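Local coordinates for PbSGBP-B lipoprotein (Prevotella bryantii B14, PDB 6D2Y) that probably binds polysaccharide as a surface glycan-binding lipoprotein of a polysaccharide utilization locus and carries a magnesium ion in its glycan-binding domain, at residues E405-N409 with Y433-L439. Residues are numbered along the deposited sequence; the frame is centred on the assembly and turned at random.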
loop_
_atom_site.group_PDB
_atom_site.type_symbol
_atom_site.label_atom_id
_atom_site.label_comp_id
_atom_site.label_asym_id
_atom_site.label_seq_id
_atom_site.Cartn_x
_atom_site.Cartn_y
_atom_site.Cartn_z
ATOM N N GLU A 405 7.294 3.571 19.460
ATOM C CA GLU A 405 7.347 2.907 20.751
ATOM C C GLU A 405 6.051 3.186 21.507
ATOM O O GLU A 405 5.285 4.087 21.153
ATOM C CB GLU A 405 8.602 3.354 21.541
ATOM C CG GLU A 405 8.609 3.056 23.025
ATOM C CD GLU A 405 9.402 1.801 23.349
ATOM O OE1 GLU A 405 10.054 1.263 22.438
ATOM O OE2 GLU A 405 9.373 1.339 24.508
ATOM N N PHE A 406 5.855 2.508 22.598
ATOM C CA PHE A 406 4.617 2.458 23.282
ATOM C C PHE A 406 4.030 3.779 23.579
ATOM O O PHE A 406 2.854 3.893 23.740
ATOM C CB PHE A 406 4.914 1.726 24.564
ATOM C CG PHE A 406 3.757 1.446 25.409
ATOM C CD1 PHE A 406 2.820 0.552 25.033
ATOM C CD2 PHE A 406 3.656 2.005 26.614
ATOM C CE1 PHE A 406 1.781 0.267 25.851
ATOM C CE2 PHE A 406 2.624 1.737 27.432
ATOM C CZ PHE A 406 1.679 0.867 27.050
ATOM N N ASP A 407 4.844 4.765 23.799
ATOM C CA ASP A 407 4.362 6.116 24.059
ATOM C C ASP A 407 4.101 6.921 22.792
ATOM O O ASP A 407 3.563 8.029 22.881
ATOM C CB ASP A 407 5.358 6.878 24.944
ATOM C CG ASP A 407 6.751 6.933 24.344
ATOM O OD1 ASP A 407 6.975 6.305 23.287
ATOM O OD2 ASP A 407 7.624 7.607 24.932
ATOM N N GLY A 408 4.468 6.402 21.622
ATOM C CA GLY A 408 4.261 7.094 20.369
ATOM C C GLY A 408 5.486 7.791 19.821
ATOM O O GLY A 408 5.465 8.219 18.661
ATOM N N ASN A 409 6.546 7.919 20.612
ATOM C CA ASN A 409 7.772 8.539 20.136
ATOM C C ASN A 409 8.501 7.596 19.180
ATOM O O ASN A 409 8.201 6.402 19.088
ATOM C CB ASN A 409 8.666 8.922 21.315
ATOM C CG ASN A 409 8.137 10.123 22.082
ATOM O OD1 ASN A 409 8.244 11.264 21.630
ATOM N ND2 ASN A 409 7.557 9.868 23.251
ATOM N N TYR A 433 4.534 6.480 28.664
ATOM C CA TYR A 433 5.771 6.285 29.405
ATOM C C TYR A 433 5.998 7.447 30.357
ATOM O O TYR A 433 5.998 8.610 29.939
ATOM C CB TYR A 433 6.956 6.178 28.453
ATOM C CG TYR A 433 7.222 4.793 27.939
ATOM C CD1 TYR A 433 6.755 3.669 28.608
ATOM C CD2 TYR A 433 7.945 4.612 26.777
ATOM C CE1 TYR A 433 7.007 2.401 28.123
ATOM C CE2 TYR A 433 8.200 3.366 26.295
ATOM C CZ TYR A 433 7.733 2.261 26.959
ATOM O OH TYR A 433 8.010 1.021 26.438
ATOM N N ASN A 434 6.209 7.128 31.633
ATOM C CA ASN A 434 6.537 8.122 32.651
ATOM C C ASN A 434 5.501 9.244 32.674
ATOM O O ASN A 434 5.830 10.432 32.666
ATOM C CB ASN A 434 7.946 8.675 32.434
ATOM C CG ASN A 434 8.983 7.963 33.278
ATOM O OD1 ASN A 434 8.684 7.467 34.363
ATOM N ND2 ASN A 434 10.210 7.900 32.775
ATOM N N ASP A 435 4.228 8.848 32.681
ATOM C CA ASP A 435 3.075 9.740 32.777
ATOM C C ASP A 435 2.974 10.725 31.616
ATOM O O ASP A 435 2.143 11.640 31.660
ATOM C CB ASP A 435 3.072 10.513 34.105
ATOM C CG ASP A 435 3.310 9.618 35.309
ATOM O OD1 ASP A 435 4.365 8.946 35.373
ATOM O OD2 ASP A 435 2.434 9.583 36.199
ATOM N N LYS A 436 3.797 10.572 30.581
ATOM C CA LYS A 436 3.793 11.459 29.425
ATOM C C LYS A 436 3.489 10.645 28.176
ATOM O O LYS A 436 4.080 9.581 27.964
ATOM C CB LYS A 436 5.136 12.182 29.280
ATOM C CG LYS A 436 5.566 12.951 30.522
ATOM C CD LYS A 436 6.741 13.871 30.232
ATOM C CE LYS A 436 6.496 15.269 30.776
ATOM N NZ LYS A 436 6.214 16.243 29.687
ATOM N N SER A 437 2.570 11.144 27.350
ATOM C CA SER A 437 2.165 10.442 26.142
ATOM C C SER A 437 2.080 11.422 24.982
ATOM O O SER A 437 1.658 12.569 25.155
ATOM C CB SER A 437 0.819 9.734 26.329
ATOM O OG SER A 437 0.477 8.987 25.173
ATOM N N VAL A 438 2.482 10.955 23.801
ATOM C CA VAL A 438 2.497 11.776 22.596
ATOM C C VAL A 438 1.298 11.404 21.732
ATOM O O VAL A 438 0.721 12.258 21.047
ATOM C CB VAL A 438 3.828 11.609 21.836
ATOM C CG1 VAL A 438 3.656 11.872 20.347
ATOM C CG2 VAL A 438 4.884 12.535 22.421
ATOM N N LEU A 439 0.903 10.134 21.775
ATOM C CA LEU A 439 -0.287 9.709 21.059
ATOM C C LEU A 439 -1.518 10.430 21.606
ATOM O O LEU A 439 -1.526 10.877 22.757
ATOM C CB LEU A 439 -0.471 8.196 21.164
ATOM C CG LEU A 439 0.659 7.342 20.588
ATOM C CD1 LEU A 439 0.949 6.144 21.483
ATOM C CD2 LEU A 439 0.344 6.905 19.162
#
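E405 meets the hydroxyl of Y433 where a type I beta turn, E405 to G408, packs against 433-439, which opens with a type I' turn from Y433 to K436. The two turns belong to loops before and after strand 423-428 in the beta-sandwich domain of the family named for xyloglucan binding, away from the magnesium site. The glutamate chain bends at CG (chi2 99°), which brings its carboxylate to the edge of the tyrosine ring, and Y433 OH donates a hydrogen bond to E405 OE2, though the modelled 2.4 Å is doubtfully short. The same hydroxyl accepts from the backbone N of Q366.

F406 lies beside the same ring, its CD2 3.7 Å from Y433 CE1, with the two ring planes inclined at 46°; H364 meets the phenylalanine ring as well. D407 crosses the tyrosine at about a right angle and puts OD2 at the ring edge, 3.5 Å from Y433 CD2. The D407 carboxylate also ties the turn to the next residues: OD1 accepts from N409 N, forming an Asx turn, and D407 OD2 accepts from N409 ND2 at 2.8 Å, both donors standing above the carboxylate plane. The backbone joins the loops through V438 N, which donates a fairly straight hydrogen bond to D407 O (3.3 Å).

At G408 the backbone angles and the closeness of L439, its CG 3.6 Å from G408 CA, leave no room for a CB. The N409 side chain crosses V438 at about a right angle, with N409 OD1 3.7 Å from V438 CG2.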